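Local coordinates for penicillin-binding protein 2 (Pbp2) (Helicobacter pylori, PDB 5LP5) that forms a complex with the cell-shape protein MreC and probably cross-links peptidoglycan as a penicillin-sensitive transpeptidase, at residues Ile254-Ala259 and Tyr556-Leu561; Pro309-Lys314 and Arg364-Val369; Asn358-Ile363 and Leu484-Tyr489; Val491-Asp496 and Lys507-Cys512; Tyr500-Gly505 and Gly567-Gly572. All coordinates share one frame; numbering follows the deposited sequence.

Contact 1. Residues Ile254-Ala259 and Tyr556-Leu561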
# COMPACT_ATOMS: atom_id res chain seq x y z
N ILE A 254 -6.26 24.82 -14.88
CA ILE A 254 -5.63 24.60 -16.19
C ILE A 254 -5.79 23.17 -16.72
O ILE A 254 -5.73 22.20 -15.97
CB ILE A 254 -4.15 24.99 -16.16
CG1 ILE A 254 -3.54 24.79 -17.55
CG2 ILE A 254 -3.39 24.18 -15.12
CD1 ILE A 254 -2.23 25.52 -17.70
N LEU A 255 -6.00 23.06 -18.03
CA LEU A 255 -6.39 21.80 -18.65
C LEU A 255 -5.72 21.63 -19.97
O LEU A 255 -5.73 22.53 -20.79
CB LEU A 255 -7.90 21.79 -18.91
CG LEU A 255 -8.83 21.63 -17.72
CD1 LEU A 255 -10.25 21.99 -18.12
CD2 LEU A 255 -8.75 20.20 -17.20
N VAL A 256 -5.12 20.46 -20.17
CA VAL A 256 -4.60 20.08 -21.47
C VAL A 256 -5.34 18.83 -21.89
O VAL A 256 -5.54 17.93 -21.07
CB VAL A 256 -3.09 19.77 -21.42
CG1 VAL A 256 -2.61 19.24 -22.75
CG2 VAL A 256 -2.31 21.02 -21.05
N MET A 257 -5.73 18.76 -23.16
CA MET A 257 -6.50 17.62 -23.63
C MET A 257 -6.20 17.18 -25.05
O MET A 257 -6.23 17.97 -25.97
CB MET A 257 -7.98 17.92 -23.53
CG MET A 257 -8.85 16.74 -23.97
SD MET A 257 -10.63 17.04 -23.89
CE MET A 257 -10.86 18.28 -25.16
N ASP A 258 -5.95 15.89 -25.21
CA ASP A 258 -5.89 15.27 -26.53
C ASP A 258 -7.28 15.39 -27.18
O ASP A 258 -8.21 14.69 -26.80
CB ASP A 258 -5.50 13.80 -26.36
CG ASP A 258 -5.25 13.09 -27.68
OD1 ASP A 258 -5.91 13.46 -28.67
OD2 ASP A 258 -4.41 12.15 -27.70
N ALA A 259 -7.39 16.27 -28.17
CA ALA A 259 -8.68 16.63 -28.77
C ALA A 259 -9.27 15.57 -29.71
O ALA A 259 -10.39 15.75 -30.24
CB ALA A 259 -8.56 17.96 -29.49
N TYR A 556 -4.08 18.99 -29.85
CA TYR A 556 -4.37 19.31 -28.44
C TYR A 556 -5.16 20.61 -28.23
O TYR A 556 -5.21 21.48 -29.08
CB TYR A 556 -3.08 19.30 -27.60
CG TYR A 556 -2.28 18.02 -27.77
CD1 TYR A 556 -1.33 17.92 -28.77
CD2 TYR A 556 -2.52 16.89 -26.97
CE1 TYR A 556 -0.61 16.76 -28.97
CE2 TYR A 556 -1.81 15.72 -27.17
CZ TYR A 556 -0.85 15.65 -28.18
OH TYR A 556 -0.11 14.48 -28.39
N ALA A 557 -5.81 20.69 -27.09
CA ALA A 557 -6.48 21.89 -26.64
C ALA A 557 -5.96 22.21 -25.25
O ALA A 557 -5.62 21.30 -24.49
CB ALA A 557 -7.98 21.68 -26.60
N ILE A 558 -5.88 23.49 -24.93
CA ILE A 558 -5.46 23.94 -23.62
C ILE A 558 -6.43 25.01 -23.18
O ILE A 558 -6.86 25.79 -23.99
CB ILE A 558 -4.05 24.55 -23.67
CG1 ILE A 558 -3.07 23.51 -24.21
CG2 ILE A 558 -3.65 25.06 -22.30
CD1 ILE A 558 -1.63 23.96 -24.31
N THR A 559 -6.78 25.03 -21.90
CA THR A 559 -7.74 25.99 -21.39
C THR A 559 -7.27 26.45 -20.01
O THR A 559 -7.02 25.63 -19.12
CB THR A 559 -9.15 25.38 -21.27
OG1 THR A 559 -9.69 25.12 -22.58
CG2 THR A 559 -10.10 26.33 -20.55
N ILE A 560 -7.14 27.76 -19.85
CA ILE A 560 -6.54 28.34 -18.65
C ILE A 560 -7.44 29.40 -18.08
O ILE A 560 -8.00 30.19 -18.82
CB ILE A 560 -5.15 28.96 -18.93
CG1 ILE A 560 -4.19 27.89 -19.44
CG2 ILE A 560 -4.57 29.62 -17.68
CD1 ILE A 560 -2.92 28.43 -20.06
N LEU A 561 -7.57 29.40 -16.75
CA LEU A 561 -8.40 30.36 -16.05
C LEU A 561 -7.73 30.84 -14.76
O LEU A 561 -7.55 30.04 -13.83
CB LEU A 561 -9.74 29.74 -15.72
CG LEU A 561 -10.56 30.56 -14.73
CD1 LEU A 561 -11.32 31.69 -15.41
CD2 LEU A 561 -11.51 29.64 -14.02
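Residues 254-258 and 556-561 pair as neighbouring antiparallel strands, joined by main-chain hydrogen bonds and buried within the central sheet of the transpeptidase domain. The axes of these two ranges approach to 4.7 Å and run at 167° to each other. Two reciprocal pairs of bonds carry the ladder. In the first, Leu255 N gives to Thr559 O (3.0 Å) and receives Thr559 N at its own carbonyl; in the second, Met257 N reaches Ala557 O (2.9 Å) and Ala557 N returns to Met257 O. The non-hydrogen-bonded pair Val256-Ile558 lies between them, and Ile254-Ile560 and Asp258-Tyr556 flank them; here CA-H groups lean on carbonyls, as Ile558 CA does on Leu255 O at 3.2 Å. The sheet has five strands, in the order 264-270, 252-258, 556-562, 542-549, 511-517, the central antiparallel sheet of penicillin-binding transpeptidases. On one face Ile254 and Ile560 lie side by side and point the same way. Chi1 of -178° turns the CG1 branch of Ile254 toward Ile560, and its CD1 ends 3.5 Å from Ile560 CG1. Next along, Val256 CG2 meets Ile558 CG1 at 4.1 Å, and the Tyr556 ring brings CD2 to 3.8 Å from Asp258 CA. On the other face, Leu445 of helix 441-453 packs on Leu255, Met257 and Thr559, while Thr559 OG1 bonds to Thr546 OG1 on the adjoining strand.

Contact 2. Residues Pro309-Lys314 and Arg364-Val369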
# COMPACT_ATOMS: atom_id res chain seq x y z
N PRO A 309 -18.17 32.86 -18.90
CA PRO A 309 -17.14 32.55 -19.89
C PRO A 309 -16.46 33.78 -20.51
O PRO A 309 -15.28 33.71 -20.87
CB PRO A 309 -17.89 31.73 -20.95
CG PRO A 309 -19.29 32.12 -20.80
CD PRO A 309 -19.50 32.47 -19.35
N GLY A 310 -17.19 34.88 -20.61
CA GLY A 310 -16.72 36.07 -21.29
C GLY A 310 -16.62 35.85 -22.79
O GLY A 310 -17.36 35.04 -23.38
N SER A 311 -15.68 36.55 -23.42
CA SER A 311 -15.56 36.58 -24.87
C SER A 311 -15.31 35.19 -25.52
O SER A 311 -15.53 35.05 -26.72
CB SER A 311 -14.47 37.58 -25.29
OG SER A 311 -14.71 38.88 -24.73
N VAL A 312 -14.87 34.19 -24.75
CA VAL A 312 -14.52 32.86 -25.31
C VAL A 312 -15.68 32.20 -26.09
O VAL A 312 -15.47 31.35 -26.96
CB VAL A 312 -14.05 31.84 -24.23
CG1 VAL A 312 -12.83 32.35 -23.49
CG2 VAL A 312 -15.14 31.52 -23.24
N VAL A 313 -16.90 32.61 -25.76
CA VAL A 313 -18.09 32.09 -26.41
C VAL A 313 -18.28 32.61 -27.84
O VAL A 313 -19.08 32.05 -28.61
CB VAL A 313 -19.35 32.44 -25.61
CG1 VAL A 313 -19.22 31.98 -24.16
CG2 VAL A 313 -19.63 33.94 -25.67
N LYS A 314 -17.53 33.65 -28.20
CA LYS A 314 -17.83 34.45 -29.39
C LYS A 314 -17.87 33.66 -30.69
O LYS A 314 -18.70 33.96 -31.55
CB LYS A 314 -16.88 35.63 -29.51
CG LYS A 314 -17.34 36.80 -28.66
CD LYS A 314 -16.34 37.95 -28.60
CE LYS A 314 -16.90 39.05 -27.70
NZ LYS A 314 -15.99 40.21 -27.57
N ARG A 364 -10.87 38.22 -33.75
CA ARG A 364 -9.48 38.64 -33.60
C ARG A 364 -9.32 39.63 -32.45
O ARG A 364 -8.50 39.44 -31.53
CB ARG A 364 -8.97 39.26 -34.90
CG ARG A 364 -7.49 39.66 -34.87
CD ARG A 364 -7.14 40.69 -35.92
NE ARG A 364 -7.66 40.32 -37.23
CZ ARG A 364 -7.76 41.14 -38.26
NH1 ARG A 364 -7.37 42.41 -38.17
NH2 ARG A 364 -8.26 40.69 -39.40
N GLU A 365 -10.13 40.69 -32.49
CA GLU A 365 -9.93 41.83 -31.61
C GLU A 365 -10.87 41.81 -30.41
O GLU A 365 -10.95 42.80 -29.69
CB GLU A 365 -10.09 43.13 -32.41
CG GLU A 365 -9.00 43.35 -33.45
CD GLU A 365 -9.22 44.60 -34.30
OE1 GLU A 365 -10.10 45.41 -33.98
OE2 GLU A 365 -8.49 44.77 -35.29
N SER A 366 -11.54 40.67 -30.17
CA SER A 366 -12.46 40.51 -29.04
C SER A 366 -13.43 41.70 -29.06
O SER A 366 -13.62 42.36 -28.04
CB SER A 366 -11.68 40.43 -27.72
OG SER A 366 -12.48 40.04 -26.61
N VAL A 367 -14.01 41.98 -30.23
CA VAL A 367 -14.90 43.12 -30.42
C VAL A 367 -16.32 42.80 -29.94
O VAL A 367 -16.84 41.72 -30.22
CB VAL A 367 -14.99 43.56 -31.90
CG1 VAL A 367 -15.98 44.69 -32.09
CG2 VAL A 367 -13.63 43.99 -32.41
N ASP A 368 -16.92 43.76 -29.24
CA ASP A 368 -18.21 43.54 -28.59
C ASP A 368 -19.38 43.93 -29.49
O ASP A 368 -20.39 43.21 -29.53
CB ASP A 368 -18.26 44.31 -27.26
CG ASP A 368 -17.36 43.70 -26.17
OD1 ASP A 368 -17.07 42.49 -26.20
OD2 ASP A 368 -16.93 44.42 -25.25
N VAL A 369 -19.26 45.03 -30.22
CA VAL A 369 -20.41 45.60 -30.94
C VAL A 369 -20.93 44.74 -32.10
O VAL A 369 -22.13 44.71 -32.35
CB VAL A 369 -20.15 47.05 -31.43
CG1 VAL A 369 -21.25 47.53 -32.37
CG2 VAL A 369 -20.05 47.99 -30.24
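Lys314 reaches Asp368 because its chain is fully extended beyond CG, with chi2 to chi4 all close to 180°, and Ser366 reaches Ser311 with its OG swung opposite its own backbone N (chi1 -170°). The straight lysine drives its ammonium group into the bend formed by Ser366, Val367 and Asp368. There NZ makes a salt bridge to Asp368 OD1 at 2.9 Å, meeting that oxygen nearly in line with its C-O bond, while the two side chains pass each other at a slant. A second, weak bond runs from NZ to Val367 O at 3.2 Å, and the Ser366 carbonyl oxygen lies equally near. Ser366 OG is hydrogen-bonded to Ser311 OG at 3.1 Å, with Ser311 CB also close to it (3.4 Å). Ser311 and Lys314 fit the SxxK motif of penicillin-binding proteins, in which the serine is the nucleophile. Ser366-Val367-Asp368 probably corresponds to the second family motif, SxN or SxD, so this contact is probably part of the transpeptidase active site. Helix 359-364 ends in a Schellman motif with Ser366, at positive phi, as its C-prime residue: Val367 N turns back to Ala362 O and Ser366 N to Ile363 O. Ser311 sits in a 3-10 turn that leads straight into helix 314-324, and Asp368 leads into helix 369-377. Both serines also touch Lys513 of strand 511-517, which places the contact between two helix starts and the central sheet.

Contact 3. Residues Asn358-Ile363 and Leu484-Tyr489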
# COMPACT_ATOMS: atom_id res chain seq x y z
N ASN A 358 -15.58 42.58 -39.65
CA ASN A 358 -16.34 41.39 -40.05
C ASN A 358 -16.26 40.37 -38.91
O ASN A 358 -15.83 40.69 -37.80
CB ASN A 358 -15.75 40.82 -41.34
CG ASN A 358 -14.26 40.58 -41.25
OD1 ASN A 358 -13.74 40.16 -40.21
ND2 ASN A 358 -13.54 40.86 -42.34
N LEU A 359 -16.68 39.13 -39.18
CA LEU A 359 -16.55 38.04 -38.19
C LEU A 359 -15.09 37.76 -37.80
O LEU A 359 -14.74 37.78 -36.61
CB LEU A 359 -17.22 36.75 -38.70
CG LEU A 359 -17.81 35.79 -37.64
CD1 LEU A 359 -18.61 34.67 -38.28
CD2 LEU A 359 -16.76 35.19 -36.73
N TYR A 360 -14.23 37.52 -38.80
CA TYR A 360 -12.79 37.28 -38.57
C TYR A 360 -12.20 38.32 -37.62
O TYR A 360 -11.47 37.99 -36.68
CB TYR A 360 -11.97 37.28 -39.89
CG TYR A 360 -12.30 36.20 -40.92
CD1 TYR A 360 -11.59 35.01 -40.98
CD2 TYR A 360 -13.30 36.40 -41.88
CE1 TYR A 360 -11.89 34.04 -41.93
CE2 TYR A 360 -13.60 35.45 -42.82
CZ TYR A 360 -12.90 34.27 -42.85
OH TYR A 360 -13.21 33.32 -43.79
N LYS A 361 -12.52 39.59 -37.87
CA LYS A 361 -11.92 40.70 -37.13
C LYS A 361 -12.53 40.85 -35.73
O LYS A 361 -11.84 41.25 -34.77
CB LYS A 361 -12.05 42.01 -37.91
CG LYS A 361 -11.21 43.14 -37.32
CD LYS A 361 -11.40 44.46 -38.05
CE LYS A 361 -11.18 45.61 -37.08
NZ LYS A 361 -11.57 46.94 -37.61
N ALA A 362 -13.82 40.55 -35.62
CA ALA A 362 -14.53 40.62 -34.34
C ALA A 362 -14.01 39.58 -33.34
O ALA A 362 -13.91 39.84 -32.13
CB ALA A 362 -16.03 40.46 -34.55
N ILE A 363 -13.68 38.40 -33.87
CA ILE A 363 -13.03 37.36 -33.11
C ILE A 363 -11.63 37.83 -32.73
O ILE A 363 -11.25 37.84 -31.54
CB ILE A 363 -12.90 36.05 -33.91
CG1 ILE A 363 -14.27 35.43 -34.18
CG2 ILE A 363 -12.01 35.07 -33.15
CD1 ILE A 363 -14.24 34.13 -34.97
N LEU A 484 -13.92 30.22 -38.22
CA LEU A 484 -13.74 30.45 -36.78
C LEU A 484 -12.29 30.19 -36.36
O LEU A 484 -11.72 30.95 -35.57
CB LEU A 484 -14.69 29.57 -35.98
CG LEU A 484 -16.18 29.76 -36.27
CD1 LEU A 484 -17.04 28.74 -35.54
CD2 LEU A 484 -16.62 31.17 -35.92
N ARG A 485 -11.70 29.11 -36.89
CA ARG A 485 -10.32 28.77 -36.56
C ARG A 485 -9.36 29.86 -37.02
O ARG A 485 -8.41 30.22 -36.29
CB ARG A 485 -9.93 27.44 -37.18
CG ARG A 485 -10.62 26.26 -36.51
CD ARG A 485 -10.02 24.95 -36.94
NE ARG A 485 -10.46 24.59 -38.28
CZ ARG A 485 -11.45 23.74 -38.57
NH1 ARG A 485 -12.14 23.13 -37.61
NH2 ARG A 485 -11.75 23.51 -39.83
N VAL A 486 -9.62 30.38 -38.22
CA VAL A 486 -8.79 31.44 -38.80
C VAL A 486 -8.83 32.66 -37.89
O VAL A 486 -7.81 33.32 -37.66
CB VAL A 486 -9.23 31.82 -40.24
CG1 VAL A 486 -8.44 33.03 -40.76
CG2 VAL A 486 -9.07 30.64 -41.20
N GLY A 487 -10.01 32.96 -37.36
CA GLY A 487 -10.15 34.02 -36.39
C GLY A 487 -9.26 33.77 -35.18
O GLY A 487 -8.46 34.64 -34.81
N MET A 488 -9.39 32.58 -34.58
CA MET A 488 -8.59 32.20 -33.41
C MET A 488 -7.11 32.27 -33.77
O MET A 488 -6.29 32.75 -32.99
CB MET A 488 -8.96 30.80 -32.90
CG MET A 488 -10.38 30.67 -32.33
SD MET A 488 -10.88 29.03 -31.71
CE MET A 488 -9.84 29.04 -30.25
N TYR A 489 -6.78 31.81 -34.97
CA TYR A 489 -5.42 31.94 -35.51
C TYR A 489 -4.94 33.39 -35.45
O TYR A 489 -3.82 33.68 -35.01
CB TYR A 489 -5.37 31.43 -36.96
CG TYR A 489 -4.03 31.62 -37.63
CD1 TYR A 489 -2.92 30.87 -37.25
CD2 TYR A 489 -3.87 32.55 -38.66
CE1 TYR A 489 -1.70 31.05 -37.87
CE2 TYR A 489 -2.65 32.74 -39.28
CZ TYR A 489 -1.58 31.98 -38.89
OH TYR A 489 -0.37 32.16 -39.51
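Tyr360 turns the edge of its ring to Val486, whose CB lies in the ring plane. From that side Val486 CG1 comes to 3.7 Å from Tyr360 CD1, while the two side chains slant past each other. Ile363 is set differently: it meets Leu484 at about a right angle, with CD1 3.9 Å from Leu484 CD2, and its other branch points at the neighbouring helix backbone. With CG2 opposite its own N, Ile363 lays that methyl on the main chain of the next helix, Ile363 CG2 lying 3.7 Å from Gly487 C. Leu359 adds its CD2, 4.1 Å from Leu484 CD2, so one leucine tip serves two partners. The helical segments 359-363 and 484-489 thus pack at a crossing angle of -41°, their axes 8.2 Å apart at closest. Gly487, with no side chain, brings its CA to 4.7 Å from Tyr360 CA. Met315 of helix 314-324 lies against both Ile363 and Leu484, adding a third helix to the packing. Methyl, ring-edge and backbone carbon contacts make up the interface, which implies that shape and burial of apolar surface, rather than directed polar bonds, hold these two helices together.

Contact 4. Residues Val491-Asp496 and Lys507-Cys512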
# COMPACT_ATOMS: atom_id res chain seq x y z
N VAL A 491 -6.03 35.81 -33.53
CA VAL A 491 -5.93 36.37 -32.18
C VAL A 491 -4.51 36.30 -31.66
O VAL A 491 -4.05 37.20 -30.96
CB VAL A 491 -6.86 35.65 -31.18
CG1 VAL A 491 -6.69 36.22 -29.78
CG2 VAL A 491 -8.32 35.78 -31.60
N CYS A 492 -3.83 35.22 -32.02
CA CYS A 492 -2.51 34.87 -31.53
C CYS A 492 -1.41 35.32 -32.49
O CYS A 492 -0.28 35.53 -32.07
CB CYS A 492 -2.42 33.35 -31.35
SG CYS A 492 -2.83 32.67 -29.73
N ASN A 493 -1.76 35.44 -33.78
CA ASN A 493 -0.76 35.60 -34.85
C ASN A 493 -0.82 36.90 -35.66
O ASN A 493 0.20 37.36 -36.17
CB ASN A 493 -0.86 34.42 -35.80
CG ASN A 493 -0.50 33.12 -35.14
OD1 ASN A 493 0.66 32.88 -34.82
ND2 ASN A 493 -1.51 32.28 -34.89
N HIS A 494 -2.00 37.49 -35.81
CA HIS A 494 -2.15 38.80 -36.46
C HIS A 494 -1.76 39.90 -35.45
O HIS A 494 -2.02 39.77 -34.26
CB HIS A 494 -3.60 38.99 -36.93
CG HIS A 494 -3.79 40.09 -37.93
ND1 HIS A 494 -3.75 41.43 -37.58
CD2 HIS A 494 -4.06 40.06 -39.26
CE1 HIS A 494 -3.96 42.17 -38.66
NE2 HIS A 494 -4.15 41.36 -39.69
N LYS A 495 -1.16 40.98 -35.93
CA LYS A 495 -0.59 42.00 -35.04
C LYS A 495 -1.66 42.79 -34.28
O LYS A 495 -1.42 43.29 -33.18
CB LYS A 495 0.33 42.92 -35.84
CG LYS A 495 1.46 42.15 -36.51
CD LYS A 495 2.46 43.03 -37.25
CE LYS A 495 3.69 42.25 -37.67
NZ LYS A 495 4.51 43.01 -38.66
N ASP A 496 -2.85 42.86 -34.88
CA ASP A 496 -4.03 43.46 -34.25
C ASP A 496 -4.63 42.60 -33.15
O ASP A 496 -5.28 43.11 -32.24
CB ASP A 496 -5.10 43.71 -35.31
CG ASP A 496 -4.69 44.77 -36.29
OD1 ASP A 496 -3.87 45.62 -35.90
OD2 ASP A 496 -5.19 44.75 -37.43
N LYS A 507 7.26 27.87 -29.77
CA LYS A 507 7.93 27.02 -30.75
C LYS A 507 6.99 26.41 -31.81
O LYS A 507 7.44 25.87 -32.81
CB LYS A 507 8.73 25.94 -30.01
CG LYS A 507 10.02 26.51 -29.43
CD LYS A 507 10.58 25.76 -28.23
CE LYS A 507 11.76 26.51 -27.62
NZ LYS A 507 12.78 26.94 -28.62
N ILE A 508 5.69 26.53 -31.59
CA ILE A 508 4.69 26.01 -32.51
C ILE A 508 3.69 27.11 -32.81
O ILE A 508 3.59 28.11 -32.08
CB ILE A 508 3.91 24.84 -31.85
CG1 ILE A 508 4.86 23.73 -31.38
CG2 ILE A 508 2.87 24.25 -32.80
CD1 ILE A 508 5.55 23.00 -32.50
N THR A 509 2.91 26.92 -33.88
CA THR A 509 1.82 27.83 -34.21
C THR A 509 0.60 27.58 -33.36
O THR A 509 0.11 26.45 -33.28
CB THR A 509 1.44 27.76 -35.68
OG1 THR A 509 2.63 27.86 -36.48
CG2 THR A 509 0.55 28.92 -36.04
N LEU A 510 0.10 28.66 -32.76
CA LEU A 510 -1.01 28.64 -31.84
C LEU A 510 -2.25 29.31 -32.44
O LEU A 510 -2.15 30.18 -33.30
CB LEU A 510 -0.62 29.36 -30.55
CG LEU A 510 0.34 28.65 -29.60
CD1 LEU A 510 0.94 29.59 -28.56
CD2 LEU A 510 -0.37 27.53 -28.89
N ALA A 511 -3.42 28.91 -31.93
CA ALA A 511 -4.70 29.53 -32.24
C ALA A 511 -5.50 29.62 -30.93
O ALA A 511 -5.70 28.62 -30.26
CB ALA A 511 -5.44 28.68 -33.26
N CYS A 512 -5.97 30.82 -30.58
CA CYS A 512 -6.55 31.08 -29.26
C CYS A 512 -7.82 31.96 -29.30
O CYS A 512 -8.25 32.42 -30.36
CB CYS A 512 -5.49 31.77 -28.36
SG CYS A 512 -4.74 33.25 -29.12
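Val491, near the end of helix 475-493, packs on Cys512, and the residue after it joins the same cysteine in a disulfide that ties this helix to strand 511-517, an outermost strand of the central transpeptidase sheet within this chain. The valine uses both branches: CG2 lies 3.6 Å from Cys512 O, and CG1 lies as near to Cys512 SG. Val491 also touches Ile363 of helix 359-364. Cys492 comes next, its SG bonded to Cys512 SG at 2.1 Å, with a torsion of 139° about the S-S bond. Cys512 sends its sulfur between its own N and carbonyl carbon (chi1 53°), while Cys492 SG also packs on Leu510 CB at 4.1 Å. The bond closes a short loop of nineteen intervening residues that joins helix to strand. Asn493 then reaches across with its amide. ND2 donates to Leu510 O at 2.7 Å, the oxygen lying close to the amide plane and the C=O pointing almost straight at the nitrogen (168°). The same ND2 is also bonded to Tyr489 O one turn back, so the amide bridges the helix end to the chain entering the strand. His494 is the first residue to leave helical geometry, and there the segment turns away from Lys507-Cys512. Crossing the Asn493 amide at about a right angle, the methyl of Thr509 rests near both of its ends, CG2 lying 4.1 Å from Asn493 ND2 and from Asn493 OD1 alike.

Contact 5. Residues Tyr500-Gly505 and Gly567-Gly572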
# COMPACT_ATOMS: atom_id res chain seq x y z
N TYR A 500 -1.42 39.08 -29.15
CA TYR A 500 -0.21 39.04 -29.98
C TYR A 500 1.05 39.38 -29.20
O TYR A 500 2.05 38.66 -29.28
CB TYR A 500 -0.35 39.99 -31.17
CG TYR A 500 0.90 40.07 -32.01
CD1 TYR A 500 1.17 39.09 -32.97
CD2 TYR A 500 1.81 41.11 -31.85
CE1 TYR A 500 2.31 39.15 -33.75
CE2 TYR A 500 2.95 41.18 -32.63
CZ TYR A 500 3.20 40.19 -33.59
OH TYR A 500 4.34 40.23 -34.37
N HIS A 501 1.00 40.47 -28.44
CA HIS A 501 2.15 40.94 -27.66
C HIS A 501 2.54 39.94 -26.56
O HIS A 501 3.67 39.96 -26.09
CB HIS A 501 1.90 42.36 -27.10
CG HIS A 501 1.21 42.39 -25.76
ND1 HIS A 501 -0.12 42.07 -25.59
CD2 HIS A 501 1.68 42.71 -24.53
CE1 HIS A 501 -0.44 42.19 -24.31
NE2 HIS A 501 0.64 42.58 -23.65
N SER A 502 1.61 39.07 -26.19
CA SER A 502 1.81 38.14 -25.08
C SER A 502 2.19 36.71 -25.48
O SER A 502 2.92 36.07 -24.74
CB SER A 502 0.58 38.12 -24.17
OG SER A 502 -0.62 38.13 -24.92
N THR A 503 1.71 36.23 -26.64
CA THR A 503 1.95 34.83 -27.03
C THR A 503 3.08 34.64 -28.01
O THR A 503 3.04 33.74 -28.85
CB THR A 503 0.71 34.18 -27.68
OG1 THR A 503 0.46 34.76 -28.97
CG2 THR A 503 -0.50 34.30 -26.76
N ARG A 504 4.10 35.47 -27.91
CA ARG A 504 5.23 35.30 -28.77
C ARG A 504 6.28 34.60 -27.94
O ARG A 504 6.21 34.60 -26.70
CB ARG A 504 5.64 36.65 -29.35
CG ARG A 504 4.70 37.09 -30.47
CD ARG A 504 5.20 38.37 -31.10
NE ARG A 504 5.23 39.49 -30.15
CZ ARG A 504 5.86 40.66 -30.35
NH1 ARG A 504 6.56 40.89 -31.47
NH2 ARG A 504 5.81 41.61 -29.41
N GLY A 505 7.22 33.94 -28.61
CA GLY A 505 8.18 33.03 -27.97
C GLY A 505 7.64 31.60 -27.91
O GLY A 505 7.97 30.85 -26.98
N GLY A 567 -7.82 40.13 -16.80
CA GLY A 567 -7.70 40.29 -18.25
C GLY A 567 -7.08 39.11 -18.99
O GLY A 567 -6.00 38.62 -18.63
N GLY A 568 -7.76 38.70 -20.05
CA GLY A 568 -7.48 37.43 -20.74
C GLY A 568 -6.18 37.38 -21.49
O GLY A 568 -5.54 36.34 -21.55
N SER A 569 -5.79 38.51 -22.06
CA SER A 569 -4.55 38.64 -22.81
C SER A 569 -3.33 38.46 -21.90
O SER A 569 -2.31 37.95 -22.34
CB SER A 569 -4.50 40.01 -23.48
OG SER A 569 -3.39 40.14 -24.33
N LYS A 570 -3.46 38.86 -20.64
CA LYS A 570 -2.41 38.73 -19.63
C LYS A 570 -1.99 37.27 -19.37
O LYS A 570 -1.04 37.03 -18.64
CB LYS A 570 -2.94 39.38 -18.34
CG LYS A 570 -1.94 40.12 -17.45
CD LYS A 570 -2.56 41.39 -16.84
CE LYS A 570 -2.48 41.46 -15.31
NZ LYS A 570 -1.12 41.24 -14.76
N LEU A 571 -2.70 36.32 -19.96
CA LEU A 571 -2.43 34.90 -19.75
C LEU A 571 -1.73 34.21 -20.91
O LEU A 571 -1.56 32.98 -20.90
CB LEU A 571 -3.75 34.17 -19.51
CG LEU A 571 -4.56 34.58 -18.29
CD1 LEU A 571 -5.74 33.62 -18.18
CD2 LEU A 571 -3.69 34.54 -17.04
N GLY A 572 -1.33 34.98 -21.92
CA GLY A 572 -0.58 34.43 -23.04
C GLY A 572 0.78 33.89 -22.64
O GLY A 572 1.28 32.97 -23.27
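Ser502 faces the turn at Ser569, and its CB already touches that turn, 3.4 Å from Ser569 O and 4.0 Å from Gly572 CA. Chi1 of 42° sets OG between the backbone N and the carbonyl carbon of Ser502. From there the hydroxyl has two acceptors within reach, Ser569 O at 3.1 Å and, more weakly, Ser569 OG at 3.5 Å; which of them takes the proton is not settled. Ser569 O is in any case in use, since it also accepts from Gly572 N within the turn. Ser569 OG bonds to Thr498 O. Residues 569-571 make a 3-10 turn, and Leu571 is the N-cap of helix 572-584, the last helix of the transpeptidase domain. The contact therefore lays the loop between helix 475-493 and strand 511-517 against the start of that helix. Beside Ser502, the imidazole of His501 turns its edge toward Ser569 OG, with CE1 3.6 Å away. Thr503 packs its methyl on the helix start, CG2 lying 3.7 Å from Gly572 CA, a close approach to a residue without a side chain. Its hydroxyl points elsewhere and bonds to Ala499 O.

In the fold
From the N terminus, contact 1 opens first, at strand 252-258, and closes 297 residues later at strand 556-562, so that contacts 2, 3 and 4 all fall within its span. Contact 2 opens at 309-314, and contact 3 opens at 358-363 before contact 2 closes, so these two cross; they touch at the end of helix 359-364. After contact 3 closes on helix 475-493, contact 4 starts from the end of that helix. Contact 5 opens inside contact 4's short loop and closes beyond contact 1, crossing both. Together they join the central sheet, the helices packed beside it and the final helix of one domain.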